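Local coordinates for SidF, inhibitor of growth family, member 3 (Legionella pneumophila subsp. pneumophila, PDB 4FYF), which probably acts as a phosphatase that removes phosphate from phosphatidylinositol phosphates, at residues Y600-Y605 / C636-A641; A412-W417 / K438-R443; E224-H229 / G399-V404; K391-I396 / E403-V408; K147-L152 / A737-I742. The protein carries 1 engineered substitution. All blocks are in the same frame, centred on the assembly; numbering follows the deposited sequence.

Interaction 1. Residues Y600-Y605 / C636-A641; sequences YNSCAY and CELDYA. With HG (mercury (II) ion), chain E; HG (mercury (II) ion), chain D.
Two helices of a mainly helical region meet where the last turn of helix 626-637 rests on the middle of helix 590-614, with Glu637 laid across Asn601, Ser602 and Tyr605. The backbones come closest at Ser602 and Glu637, whose CA atoms are 6.1 Å apart, and there the two CB atoms face each other at 4.3 Å. Glu637 has its CG beside the backbone N and then bends at its second torsion (chi2 -57°), which turns the chain across the side chains of the partner helix. Its CG reaches the edge of the Tyr605 ring, near the ring plane, 3.9 Å from CE2. The carboxylate continues over Asn601, where OE2 lies 3.6 Å from CB. This is contact with a carbon atom; the other oxygen, OE1, makes a weak hydrogen bond to His598, about one turn before Asn601 on helix 590-614. The Asn601 amide is held by Tyr675 and Gly673.

The helix ends just past this point in a Schellman motif. Asp639 takes positive phi (68°), and its N bonds back to Cys636 O, turning the chain toward strand 641-645. Leu638, at the turn, contributes the tip of its CD2 branch, 4.3 Å from Ser602 OG, while its CB sits over the centre of the Tyr640 ring. Two mercury ions flank the contact. One is bound by Cys603 SG at 2.7 Å together with Phe599 O, and the other by Cys636 SG at 2.6 Å; both sulfur atoms belong to residues that do not themselves touch the opposite segment.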
# COMPACT_ATOMS: atom_id res chain seq x y z
N TYR A 600 18.85 -8.18 15.16
CA TYR A 600 19.81 -7.97 14.08
C TYR A 600 19.17 -7.25 12.88
O TYR A 600 19.69 -6.22 12.40
CB TYR A 600 20.40 -9.31 13.63
CG TYR A 600 21.34 -9.17 12.48
CD1 TYR A 600 20.89 -9.14 11.12
CD2 TYR A 600 22.70 -9.02 12.70
CE1 TYR A 600 21.77 -8.98 10.06
CE2 TYR A 600 23.59 -8.87 11.63
CZ TYR A 600 23.13 -8.85 10.32
OH TYR A 600 24.07 -8.70 9.32
N ASN A 601 18.03 -7.78 12.41
CA ASN A 601 17.42 -7.26 11.19
C ASN A 601 17.04 -5.80 11.37
O ASN A 601 17.35 -4.94 10.55
CB ASN A 601 16.21 -8.12 10.79
CG ASN A 601 16.61 -9.43 10.13
OD1 ASN A 601 17.77 -9.60 9.70
ND2 ASN A 601 15.65 -10.35 10.01
N SER A 602 16.44 -5.51 12.50
CA SER A 602 16.21 -4.13 12.86
C SER A 602 17.47 -3.24 12.77
O SER A 602 17.49 -2.29 11.98
CB SER A 602 15.55 -4.02 14.20
OG SER A 602 15.76 -2.68 14.56
N CYS A 603 18.52 -3.58 13.48
CA CYS A 603 19.78 -2.83 13.37
C CYS A 603 20.35 -2.77 11.92
O CYS A 603 20.88 -1.72 11.52
CB CYS A 603 20.88 -3.42 14.25
SG CYS A 603 20.82 -3.10 16.01
N ALA A 604 20.26 -3.88 11.17
CA ALA A 604 20.79 -3.91 9.78
C ALA A 604 20.00 -2.94 8.90
O ALA A 604 20.59 -2.09 8.23
CB ALA A 604 20.85 -5.33 9.21
N TYR A 605 18.68 -3.00 8.94
CA TYR A 605 17.86 -2.03 8.24
C TYR A 605 18.23 -0.56 8.57
O TYR A 605 18.49 0.24 7.67
CB TYR A 605 16.40 -2.29 8.52
CG TYR A 605 15.94 -3.59 7.94
CD1 TYR A 605 16.38 -4.01 6.66
CD2 TYR A 605 15.01 -4.37 8.62
CE1 TYR A 605 15.95 -5.21 6.11
CE2 TYR A 605 14.60 -5.58 8.12
CZ TYR A 605 15.05 -5.99 6.86
OH TYR A 605 14.55 -7.17 6.39
N CYS A 636 8.21 -2.33 9.64
CA CYS A 636 7.57 -3.64 9.83
C CYS A 636 8.29 -4.48 10.92
O CYS A 636 7.63 -5.16 11.68
CB CYS A 636 7.65 -4.42 8.52
SG CYS A 636 6.51 -5.73 8.30
N GLU A 637 9.49 -4.41 11.19
CA GLU A 637 10.17 -5.02 12.34
C GLU A 637 9.75 -4.38 13.68
O GLU A 637 9.84 -5.01 14.71
CB GLU A 637 11.71 -4.78 12.31
CG GLU A 637 12.57 -5.69 11.44
CD GLU A 637 12.47 -7.18 11.74
OE1 GLU A 637 12.30 -7.60 12.91
OE2 GLU A 637 12.59 -7.93 10.75
N LEU A 638 9.43 -3.09 13.67
CA LEU A 638 9.14 -2.39 14.91
C LEU A 638 7.68 -2.57 15.16
O LEU A 638 7.15 -2.01 16.12
CB LEU A 638 9.48 -0.91 14.82
CG LEU A 638 10.95 -0.57 14.68
CD1 LEU A 638 11.10 0.95 14.75
CD2 LEU A 638 11.83 -1.34 15.70
N ASP A 639 7.06 -3.34 14.25
CA ASP A 639 5.66 -3.75 14.35
C ASP A 639 4.69 -2.57 14.18
O ASP A 639 3.63 -2.52 14.77
CB ASP A 639 5.40 -4.50 15.68
CG ASP A 639 4.04 -5.19 15.71
OD1 ASP A 639 3.63 -5.81 14.68
OD2 ASP A 639 3.39 -5.11 16.79
N TYR A 640 5.06 -1.64 13.31
CA TYR A 640 4.16 -0.59 12.85
C TYR A 640 3.36 -1.11 11.66
O TYR A 640 3.74 -2.12 11.06
CB TYR A 640 5.05 0.56 12.39
CG TYR A 640 5.95 1.14 13.47
CD1 TYR A 640 5.72 0.88 14.85
CD2 TYR A 640 6.93 2.06 13.14
CE1 TYR A 640 6.50 1.46 15.86
CE2 TYR A 640 7.71 2.67 14.14
CZ TYR A 640 7.50 2.38 15.48
OH TYR A 640 8.29 3.01 16.41
N ALA A 641 2.26 -0.46 11.30
CA ALA A 641 1.60 -0.75 10.06
C ALA A 641 2.26 0.10 8.95
O ALA A 641 2.23 1.33 9.00
CB ALA A 641 0.12 -0.45 10.17
HG HG E . 18.30 -3.39 16.82
HG HG D . 8.51 -7.17 9.15

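Interaction 2. Residues A412-W417 / K438-R443; sequences ARMSSW and KNQNAR
Along 412-417, Met414 is the first residue to meet 438-443: its carbonyl oxygen accepts a hydrogen bond of 2.6 Å from Gln440 NE2. A turn about the CB-CG bond of Gln440 (chi2 46°) brings the amide up to the strand, and the Met414 oxygen lies in that amide's plane. The other end of the amide is occupied too, because OE1 accepts from Arg443 NH1 one turn on and from the hydroxyl of Tyr547. Ser415 follows, with its CA 3.5 Å from Asn441 OD1. At Ser416 the Asn441 amide bonds both the backbone N and the backbone O. Ser416 N donates to Asn441 OD1 at 2.9 Å, in the carbonyl plane and on a lone pair, and Asn441 ND2 returns a nearly straight bond of 2.8 Å (178° at the hydrogen) to Ser416 O, which it approaches from above the carbonyl plane. The Ser416 hydroxyl turns instead to Gln360 of the adjoining strand. Trp417, just past the strand, lays one face of its indole against the same amide. The planes are 17° apart, and Asn441 CG lies 3.6 Å above the ring, offset toward its rim. With both polar ends bonded to one strand residue and a flat face against the indole, the buried Asn441 amide has its rotation fixed, and it supplies partners to Ser416 N and O away from solvent.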
# COMPACT_ATOMS: atom_id res chain seq x y z
N ALA A 412 2.21 8.90 14.16
CA ALA A 412 2.58 9.03 12.75
C ALA A 412 4.09 9.01 12.47
O ALA A 412 4.86 9.59 13.21
CB ALA A 412 2.01 10.33 12.18
N ARG A 413 4.51 8.29 11.44
CA ARG A 413 5.83 8.44 10.88
C ARG A 413 5.66 8.49 9.36
O ARG A 413 5.18 7.51 8.75
CB ARG A 413 6.70 7.25 11.23
CG ARG A 413 6.73 6.91 12.70
CD ARG A 413 7.91 7.56 13.34
NE ARG A 413 7.96 7.26 14.74
CZ ARG A 413 7.37 7.98 15.69
NH1 ARG A 413 6.67 9.06 15.40
NH2 ARG A 413 7.49 7.61 16.96
N MET A 414 6.06 9.59 8.76
CA MET A 414 5.89 9.77 7.33
C MET A 414 7.16 10.20 6.69
O MET A 414 7.84 11.09 7.21
CB MET A 414 4.84 10.81 7.00
CG MET A 414 5.02 11.39 5.60
SD MET A 414 3.49 12.04 5.08
CE MET A 414 3.85 12.24 3.36
N SER A 415 7.44 9.61 5.54
CA SER A 415 8.65 9.93 4.80
C SER A 415 8.30 10.03 3.30
O SER A 415 7.31 9.42 2.85
CB SER A 415 9.66 8.81 4.99
OG SER A 415 9.34 7.67 4.18
N SER A 416 9.09 10.77 2.53
CA SER A 416 8.73 11.02 1.14
C SER A 416 9.98 11.19 0.30
O SER A 416 10.57 12.27 0.27
CB SER A 416 7.92 12.31 1.03
OG SER A 416 7.13 12.29 -0.14
N TRP A 417 10.42 10.11 -0.34
CA TRP A 417 11.62 10.13 -1.19
C TRP A 417 11.19 9.62 -2.51
O TRP A 417 10.69 8.50 -2.60
CB TRP A 417 12.71 9.20 -0.66
CG TRP A 417 13.48 9.69 0.54
CD1 TRP A 417 14.40 10.75 0.59
CD2 TRP A 417 13.44 9.16 1.92
NE1 TRP A 417 14.88 10.90 1.87
CE2 TRP A 417 14.39 9.97 2.69
CE3 TRP A 417 12.80 8.11 2.54
CZ2 TRP A 417 14.63 9.73 4.04
CZ3 TRP A 417 13.04 7.86 3.88
CH2 TRP A 417 13.92 8.68 4.63
N LYS A 438 12.93 17.99 2.53
CA LYS A 438 14.16 18.02 3.35
C LYS A 438 13.86 17.89 4.87
O LYS A 438 14.41 16.99 5.52
CB LYS A 438 15.01 19.29 3.07
CG LYS A 438 16.50 19.17 3.40
CD LYS A 438 17.22 20.52 3.69
CE LYS A 438 17.43 20.85 5.20
NZ LYS A 438 16.32 20.43 6.11
N ASN A 439 13.05 18.83 5.40
CA ASN A 439 12.70 18.94 6.83
C ASN A 439 12.02 17.68 7.31
O ASN A 439 12.37 17.13 8.36
CB ASN A 439 11.74 20.10 7.09
CG ASN A 439 12.42 21.48 7.08
OD1 ASN A 439 13.64 21.65 7.30
ND2 ASN A 439 11.60 22.50 6.87
N GLN A 440 11.03 17.21 6.54
CA GLN A 440 10.20 16.12 6.99
C GLN A 440 10.97 14.83 6.96
O GLN A 440 10.82 14.02 7.84
CB GLN A 440 8.90 16.07 6.24
CG GLN A 440 7.98 14.91 6.60
CD GLN A 440 7.81 14.66 8.11
OE1 GLN A 440 7.82 15.58 8.95
NE2 GLN A 440 7.62 13.38 8.44
N ASN A 441 11.88 14.70 6.02
CA ASN A 441 12.66 13.46 5.92
C ASN A 441 13.70 13.34 7.02
O ASN A 441 13.88 12.26 7.59
CB ASN A 441 13.26 13.30 4.51
CG ASN A 441 12.23 12.79 3.49
OD1 ASN A 441 11.27 12.07 3.86
ND2 ASN A 441 12.42 13.14 2.22
N ALA A 442 14.33 14.46 7.33
CA ALA A 442 15.15 14.63 8.54
C ALA A 442 14.41 14.27 9.81
O ALA A 442 14.90 13.51 10.66
CB ALA A 442 15.59 16.09 8.65
N ARG A 443 13.25 14.88 9.97
CA ARG A 443 12.39 14.66 11.13
C ARG A 443 12.17 13.14 11.16
O ARG A 443 12.39 12.51 12.19
CB ARG A 443 11.08 15.44 10.94
CG ARG A 443 10.32 15.84 12.20
CD ARG A 443 9.20 14.91 12.45
NE ARG A 443 8.18 15.43 13.35
CZ ARG A 443 6.91 15.62 13.01
NH1 ARG A 443 6.49 15.41 11.75
NH2 ARG A 443 6.05 16.03 13.94

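Interaction 3. Residues E224-H229 / G399-V404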
# COMPACT_ATOMS: atom_id res chain seq x y z
N GLU A 224 -25.59 1.21 10.30
CA GLU A 224 -25.19 -0.05 9.63
C GLU A 224 -23.80 -0.53 10.08
O GLU A 224 -22.85 0.24 10.07
CB GLU A 224 -25.26 0.06 8.09
CG GLU A 224 -26.30 -0.85 7.43
CD GLU A 224 -26.60 -0.49 5.97
OE1 GLU A 224 -27.73 -0.07 5.68
OE2 GLU A 224 -25.71 -0.63 5.10
N VAL A 225 -23.71 -1.80 10.50
CA VAL A 225 -22.43 -2.33 10.97
C VAL A 225 -21.50 -2.58 9.77
O VAL A 225 -20.30 -2.24 9.81
CB VAL A 225 -22.61 -3.58 11.88
CG1 VAL A 225 -21.27 -4.29 12.10
CG2 VAL A 225 -23.25 -3.18 13.23
N ASN A 226 -22.07 -3.14 8.70
CA ASN A 226 -21.31 -3.43 7.48
C ASN A 226 -21.23 -2.18 6.61
O ASN A 226 -22.24 -1.74 6.07
CB ASN A 226 -21.89 -4.63 6.70
CG ASN A 226 -22.00 -5.89 7.55
OD1 ASN A 226 -23.01 -6.10 8.24
ND2 ASN A 226 -20.96 -6.74 7.50
N ARG A 227 -20.01 -1.64 6.49
CA ARG A 227 -19.75 -0.33 5.88
C ARG A 227 -18.65 -0.40 4.80
O ARG A 227 -17.68 0.38 4.78
CB ARG A 227 -19.48 0.72 6.98
CG ARG A 227 -20.75 1.20 7.68
CD ARG A 227 -20.54 2.45 8.54
NE ARG A 227 -20.51 2.13 9.97
CZ ARG A 227 -19.41 2.03 10.70
NH1 ARG A 227 -18.21 2.24 10.17
NH2 ARG A 227 -19.51 1.70 11.97
N ASP A 228 -18.82 -1.38 3.90
CA ASP A 228 -18.11 -1.47 2.63
C ASP A 228 -18.26 -0.18 1.82
O ASP A 228 -19.28 0.53 1.95
CB ASP A 228 -18.67 -2.64 1.78
CG ASP A 228 -17.85 -3.93 1.90
OD1 ASP A 228 -16.84 -3.95 2.63
OD2 ASP A 228 -18.23 -4.93 1.25
N HIS A 229 -17.25 0.09 0.99
CA HIS A 229 -17.22 1.24 0.07
C HIS A 229 -18.41 1.28 -0.91
O HIS A 229 -18.69 0.30 -1.61
CB HIS A 229 -15.85 1.28 -0.65
CG HIS A 229 -14.74 1.99 0.13
ND1 HIS A 229 -14.68 1.99 1.48
CD2 HIS A 229 -13.63 2.72 -0.30
CE1 HIS A 229 -13.60 2.70 1.89
NE2 HIS A 229 -12.97 3.15 0.80
N GLY A 399 -18.06 -8.80 14.94
CA GLY A 399 -18.80 -9.97 14.48
C GLY A 399 -19.47 -9.51 13.21
O GLY A 399 -19.22 -8.39 12.75
N SER A 400 -20.32 -10.35 12.63
CA SER A 400 -20.91 -9.98 11.34
C SER A 400 -22.02 -8.93 11.46
O SER A 400 -22.26 -8.22 10.50
CB SER A 400 -21.36 -11.20 10.53
OG SER A 400 -22.47 -11.81 11.13
N ASN A 401 -22.67 -8.81 12.60
CA ASN A 401 -23.58 -7.68 12.77
C ASN A 401 -23.38 -6.94 14.06
O ASN A 401 -24.30 -6.28 14.57
CB ASN A 401 -25.05 -8.08 12.65
CG ASN A 401 -25.93 -6.91 12.22
OD1 ASN A 401 -25.51 -6.06 11.41
ND2 ASN A 401 -27.17 -6.85 12.75
N THR A 402 -22.17 -7.07 14.59
CA THR A 402 -21.85 -6.41 15.84
C THR A 402 -20.61 -5.57 15.66
O THR A 402 -19.70 -5.90 14.87
CB THR A 402 -21.60 -7.40 16.99
OG1 THR A 402 -20.65 -8.38 16.55
CG2 THR A 402 -22.93 -8.05 17.49
N GLU A 403 -20.57 -4.50 16.43
CA GLU A 403 -19.40 -3.66 16.49
C GLU A 403 -19.31 -2.87 17.81
O GLU A 403 -20.26 -2.90 18.61
CB GLU A 403 -19.34 -2.83 15.20
CG GLU A 403 -19.29 -1.34 15.40
CD GLU A 403 -20.50 -0.65 14.85
OE1 GLU A 403 -21.55 -0.67 15.53
OE2 GLU A 403 -20.37 -0.08 13.75
N VAL A 404 -18.17 -2.22 18.06
CA VAL A 404 -17.96 -1.39 19.25
C VAL A 404 -17.23 -0.08 18.94
O VAL A 404 -16.53 0.02 17.93
CB VAL A 404 -17.17 -2.15 20.34
CG1 VAL A 404 -18.00 -3.29 20.91
CG2 VAL A 404 -15.85 -2.68 19.79
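Val225 sets its two methyl branches over the backbone of the turn that follows strand 391-397, filling the middle of a contact at the protein surface. CG2 lies 3.5 Å from Asn401 O and also faces the carboxylate of Glu403, whose OE1 is 3.8 Å away. CG1, anti to the backbone N (chi1 168°), reaches along the turn to Thr402 O at 3.6 Å. CB, where the branches join, lies 3.8 Å from Asn401 OD1. The nearest pair of CA atoms is Val225 and Asn401, 5.8 Å apart, so the loop 224-229 rides close to the tip of the beta hairpin formed by strands 391-397 and 403-416.

Beyond the valine the contact becomes polar. Glu403, the first residue of its strand here, is bent between CB and CG (chi2 -116°) and sends its carboxylate back toward the loop. Arg227, kinked further out (chi3 -104°), comes across it at about a right angle, and a salt bridge joins Arg227 NH2 to Glu403 OE2 at 2.7 Å. The carboxylate oxygen sits at the guanidinium edge, near its plane.

The guanidinium has further partners on its other nitrogens. NE makes a weak hydrogen bond to Glu224 O within the same loop, and NH1 donates to Tyr210 O. With all three nitrogens engaged, one of them weakly, its orientation is probably restrained, and the ion pair, backed by the valine methyls, probably ties a loop without regular secondary structure to the hairpin tip.

Interaction 4. Residues K391-I396 / E403-V408; sequences KAKITI and EVETAV
Ile394 and Val408 meet on one face of the antiparallel beta hairpin that strands 391-397 and 403-416 form at the outer side of a four-stranded mixed sheet. Followed outward, Ile394 starts with CB 3.8 Å from Thr406 O, the carbonyl to which its own N makes a weak hydrogen bond. Its CG2 branch then runs on to Val408 CG2 at 3.5 Å, a methyl of the next hydrogen-bonded pair, two residues along. The side chain also packs on Ile302 and Gln303 of helix 284-311.

On the same face Ile396 puts its CB 3.9 Å from Val404 CG2. Val404 holds that methyl between its backbone N and carbonyl carbon. Ile396 CG1 sits 3.8 Å from Thr406 OG1, and the Ile396 side chain also touches Ala306 of helix 284-311 and Ile343 of helix 335-348. Helix 335-348 also reaches Val404 and Thr406 through Val347.

The register is regular. Ala392 with Val408, Ile394 with Thr406 and Ile396 with Val404 are hydrogen-bonded pairs, whereas Lys393 with Ala407 and Thr395 with Glu405 are non-hydrogen-bonded. The bonds are firm at the two ends, and the central pair is weak in both directions. Ile396 N gives the straightest of them, 2.9 Å to Val404 O with 170° at the hydrogen.

The other face, with Lys393, Thr395, Glu405 and Ala407, is mostly polar. There Lys393 crosses Glu405 at about a right angle, with CD 3.6 Å from Glu405 OE1 while the ammonium NZ stays 5.0 Å from that same oxygen.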
# COMPACT_ATOMS: atom_id res chain seq x y z
N LYS A 391 -5.92 10.79 20.11
CA LYS A 391 -6.81 9.65 20.13
C LYS A 391 -7.92 9.90 19.15
O LYS A 391 -8.50 11.00 19.17
CB LYS A 391 -7.44 9.51 21.52
CG LYS A 391 -6.48 9.19 22.64
CD LYS A 391 -7.25 8.75 23.87
CE LYS A 391 -7.58 9.94 24.76
NZ LYS A 391 -8.36 9.40 25.90
N ALA A 392 -8.24 8.91 18.33
CA ALA A 392 -9.41 9.00 17.48
C ALA A 392 -10.58 8.04 17.84
O ALA A 392 -10.37 6.84 18.03
CB ALA A 392 -8.99 8.79 16.02
N LYS A 393 -11.79 8.60 17.89
CA LYS A 393 -13.01 7.83 18.10
C LYS A 393 -13.25 7.03 16.83
O LYS A 393 -13.22 7.58 15.76
CB LYS A 393 -14.18 8.77 18.40
CG LYS A 393 -14.68 8.80 19.84
CD LYS A 393 -15.85 7.82 20.02
CE LYS A 393 -16.35 7.70 21.48
NZ LYS A 393 -15.86 6.50 22.24
N ILE A 394 -13.49 5.73 16.95
CA ILE A 394 -13.36 4.81 15.83
C ILE A 394 -14.31 3.65 16.04
O ILE A 394 -14.83 3.49 17.10
CB ILE A 394 -11.85 4.36 15.70
CG1 ILE A 394 -11.33 4.78 14.36
CG2 ILE A 394 -11.51 2.88 16.06
CD1 ILE A 394 -10.74 6.15 14.39
N THR A 395 -14.50 2.82 15.04
CA THR A 395 -15.36 1.68 15.22
C THR A 395 -14.61 0.39 14.93
O THR A 395 -13.88 0.33 13.94
CB THR A 395 -16.66 1.86 14.40
OG1 THR A 395 -17.59 2.66 15.15
CG2 THR A 395 -17.34 0.55 14.16
N ILE A 396 -14.78 -0.63 15.76
CA ILE A 396 -14.14 -1.95 15.56
C ILE A 396 -15.21 -2.96 15.23
O ILE A 396 -16.16 -3.16 15.99
CB ILE A 396 -13.35 -2.46 16.81
CG1 ILE A 396 -12.23 -1.50 17.22
CG2 ILE A 396 -12.77 -3.85 16.60
CD1 ILE A 396 -10.95 -1.64 16.43
N GLU A 403 -20.57 -4.50 16.43
CA GLU A 403 -19.40 -3.66 16.49
C GLU A 403 -19.31 -2.87 17.81
O GLU A 403 -20.26 -2.90 18.61
CB GLU A 403 -19.34 -2.83 15.20
CG GLU A 403 -19.29 -1.34 15.40
CD GLU A 403 -20.50 -0.65 14.85
OE1 GLU A 403 -21.55 -0.67 15.53
OE2 GLU A 403 -20.37 -0.08 13.75
N VAL A 404 -18.17 -2.22 18.06
CA VAL A 404 -17.96 -1.39 19.25
C VAL A 404 -17.23 -0.08 18.94
O VAL A 404 -16.53 0.02 17.93
CB VAL A 404 -17.17 -2.15 20.34
CG1 VAL A 404 -18.00 -3.29 20.91
CG2 VAL A 404 -15.85 -2.68 19.79
N GLU A 405 -17.37 0.91 19.81
CA GLU A 405 -16.68 2.18 19.64
C GLU A 405 -15.57 2.31 20.67
O GLU A 405 -15.83 2.13 21.82
CB GLU A 405 -17.68 3.33 19.80
CG GLU A 405 -18.21 3.86 18.47
CD GLU A 405 -18.85 5.24 18.59
OE1 GLU A 405 -18.35 6.21 17.96
OE2 GLU A 405 -19.86 5.35 19.34
N THR A 406 -14.33 2.61 20.24
CA THR A 406 -13.22 2.96 21.14
C THR A 406 -12.49 4.18 20.61
O THR A 406 -12.47 4.44 19.41
CB THR A 406 -12.05 1.98 21.04
OG1 THR A 406 -12.37 0.89 20.19
CG2 THR A 406 -11.64 1.53 22.35
N ALA A 407 -11.82 4.86 21.52
CA ALA A 407 -10.70 5.71 21.17
C ALA A 407 -9.52 4.81 20.83
O ALA A 407 -9.41 3.74 21.42
CB ALA A 407 -10.36 6.57 22.39
N VAL A 408 -8.66 5.22 19.89
CA VAL A 408 -7.37 4.55 19.55
C VAL A 408 -6.27 5.62 19.54
O VAL A 408 -6.51 6.73 19.04
CB VAL A 408 -7.33 3.87 18.15
CG1 VAL A 408 -6.09 3.00 17.99
CG2 VAL A 408 -8.55 3.00 17.92

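Interaction 5. Residues K147-L152 / A737-I742; sequences KVEGSL and ANFAKI
The backbone at Glu149, within helix 136-163, passes that at Phe739 with 6.9 Å between their CA atoms, and residues 738-740 follow helical angles without forming a regular helix. Phe739 is the side chain around which the contact is built. Leu152 CD1 lies over one face of its ring in a CH-pi contact, 3.9 Å from the centroid and 16° off the ring normal. At the far end of the ring, Val148 CG1 touches CZ at 3.7 Å. Glu149, its CG turned away from the backbone N (chi1 -170°), reaches obliquely past the ring, bringing OE2 to its edge, near the plane, 3.8 Å from CD1; the carboxylate stands almost perpendicular to the ring. The same oxygen is 3.4 Å from Ile742 CG2, and Ile742 CD1 packs on Leu152 CB at 3.9 Å. Helix 71-92 also packs here, through Ala75 on Val148 and Tyr78 and Ile79 on Leu152.

A single water joins the polar ends: it donates to Glu149 OE1 at 2.9 Å and accepts from Asn738 ND2. The carboxylate thus has one oxygen on water and one probably attracted to the slightly positive ring edge, while Leu152, Val148 and Ile742 supply the apolar part.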
# COMPACT_ATOMS: atom_id res chain seq x y z
N LYS A 147 -1.10 -1.89 -33.29
CA LYS A 147 -2.29 -2.26 -34.06
C LYS A 147 -3.57 -2.31 -33.21
O LYS A 147 -4.60 -1.79 -33.61
CB LYS A 147 -2.10 -3.63 -34.72
CG LYS A 147 -1.91 -3.63 -36.23
CD LYS A 147 -0.48 -3.78 -36.66
CE LYS A 147 -0.30 -5.11 -37.37
NZ LYS A 147 -0.15 -4.97 -38.86
N VAL A 148 -3.50 -2.99 -32.09
CA VAL A 148 -4.63 -3.22 -31.23
C VAL A 148 -5.13 -1.88 -30.56
O VAL A 148 -6.36 -1.60 -30.50
CB VAL A 148 -4.21 -4.32 -30.23
CG1 VAL A 148 -4.90 -4.23 -28.86
CG2 VAL A 148 -4.39 -5.69 -30.88
N GLU A 149 -4.17 -1.07 -30.11
CA GLU A 149 -4.41 0.28 -29.64
C GLU A 149 -5.28 1.04 -30.64
O GLU A 149 -6.36 1.55 -30.26
CB GLU A 149 -3.09 1.01 -29.40
CG GLU A 149 -3.22 2.35 -28.70
CD GLU A 149 -2.24 2.45 -27.53
OE1 GLU A 149 -1.05 2.12 -27.72
OE2 GLU A 149 -2.66 2.85 -26.41
N GLY A 150 -4.84 1.07 -31.89
CA GLY A 150 -5.69 1.55 -32.99
C GLY A 150 -7.13 1.00 -32.96
O GLY A 150 -8.07 1.80 -32.95
N SER A 151 -7.32 -0.33 -32.91
CA SER A 151 -8.68 -0.91 -32.80
C SER A 151 -9.43 -0.52 -31.51
O SER A 151 -10.66 -0.29 -31.53
CB SER A 151 -8.66 -2.44 -32.85
OG SER A 151 -7.88 -2.88 -33.91
N LEU A 152 -8.71 -0.50 -30.40
CA LEU A 152 -9.33 -0.04 -29.16
C LEU A 152 -9.84 1.45 -29.17
O LEU A 152 -10.94 1.70 -28.69
CB LEU A 152 -8.47 -0.38 -27.97
CG LEU A 152 -8.17 -1.87 -27.79
CD1 LEU A 152 -7.46 -2.08 -26.48
CD2 LEU A 152 -9.43 -2.69 -27.90
N ALA A 737 -0.66 -1.05 -20.02
CA ALA A 737 -1.25 -0.05 -19.08
C ALA A 737 -1.77 1.20 -19.78
O ALA A 737 -2.79 1.73 -19.39
CB ALA A 737 -0.28 0.33 -17.96
N ASN A 738 -1.07 1.66 -20.82
CA ASN A 738 -1.56 2.72 -21.69
C ASN A 738 -2.95 2.53 -22.27
O ASN A 738 -3.52 3.51 -22.74
CB ASN A 738 -0.62 2.94 -22.85
CG ASN A 738 0.70 3.54 -22.42
OD1 ASN A 738 0.78 4.27 -21.42
ND2 ASN A 738 1.77 3.22 -23.17
N PHE A 739 -3.48 1.28 -22.31
CA PHE A 739 -4.84 1.07 -22.81
C PHE A 739 -5.87 1.76 -21.92
O PHE A 739 -6.91 2.18 -22.40
CB PHE A 739 -5.23 -0.40 -22.92
CG PHE A 739 -4.53 -1.15 -24.03
CD1 PHE A 739 -3.76 -0.50 -24.99
CD2 PHE A 739 -4.64 -2.53 -24.08
CE1 PHE A 739 -3.11 -1.21 -25.97
CE2 PHE A 739 -3.98 -3.26 -25.05
CZ PHE A 739 -3.23 -2.59 -26.01
N ALA A 740 -5.57 1.85 -20.63
CA ALA A 740 -6.46 2.47 -19.66
C ALA A 740 -6.51 4.00 -19.78
O ALA A 740 -7.43 4.64 -19.24
CB ALA A 740 -6.07 2.08 -18.24
N LYS A 741 -5.53 4.60 -20.46
CA LYS A 741 -5.63 6.03 -20.79
C LYS A 741 -6.67 6.28 -21.91
O LYS A 741 -7.73 6.88 -21.67
CB LYS A 741 -4.26 6.65 -21.11
CG LYS A 741 -3.60 7.39 -19.95
CD LYS A 741 -2.62 6.52 -19.17
CE LYS A 741 -1.24 7.17 -19.12
NZ LYS A 741 -0.56 7.25 -20.45
N ILE A 742 -6.36 5.79 -23.12
CA ILE A 742 -7.20 5.94 -24.31
C ILE A 742 -8.70 5.76 -24.07
O ILE A 742 -9.49 6.64 -24.43
CB ILE A 742 -6.73 5.01 -25.47
CG1 ILE A 742 -7.40 3.62 -25.39
CG2 ILE A 742 -5.19 5.00 -25.59
CD1 ILE A 742 -6.72 2.56 -26.20
O HOH W 1 1.06 1.62 -25.73

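Strand 403-416 ties three of the contacts together. Interactions 3 and 4 share Glu403 and Val404 at its start, with centres about 13 Å apart, and they touch where Arg227 meets Thr395. Interaction 2 uses the other end of the strand, about 28 Å from interaction 4 between centres. Interaction 1 follows later in the chain, about 18 Å from interaction 2 centre to centre, its second segment leading into strand 641-645 of the same mixed sheet. Interaction 5 lies apart, its centre about 43 Å from that of interaction 1 and on the opposite side of the chain's centre. Joining residues 147-152 to the modelled C-terminus, it encloses the other four along the sequence, and its closure brings the chain's end back to helix 136-163.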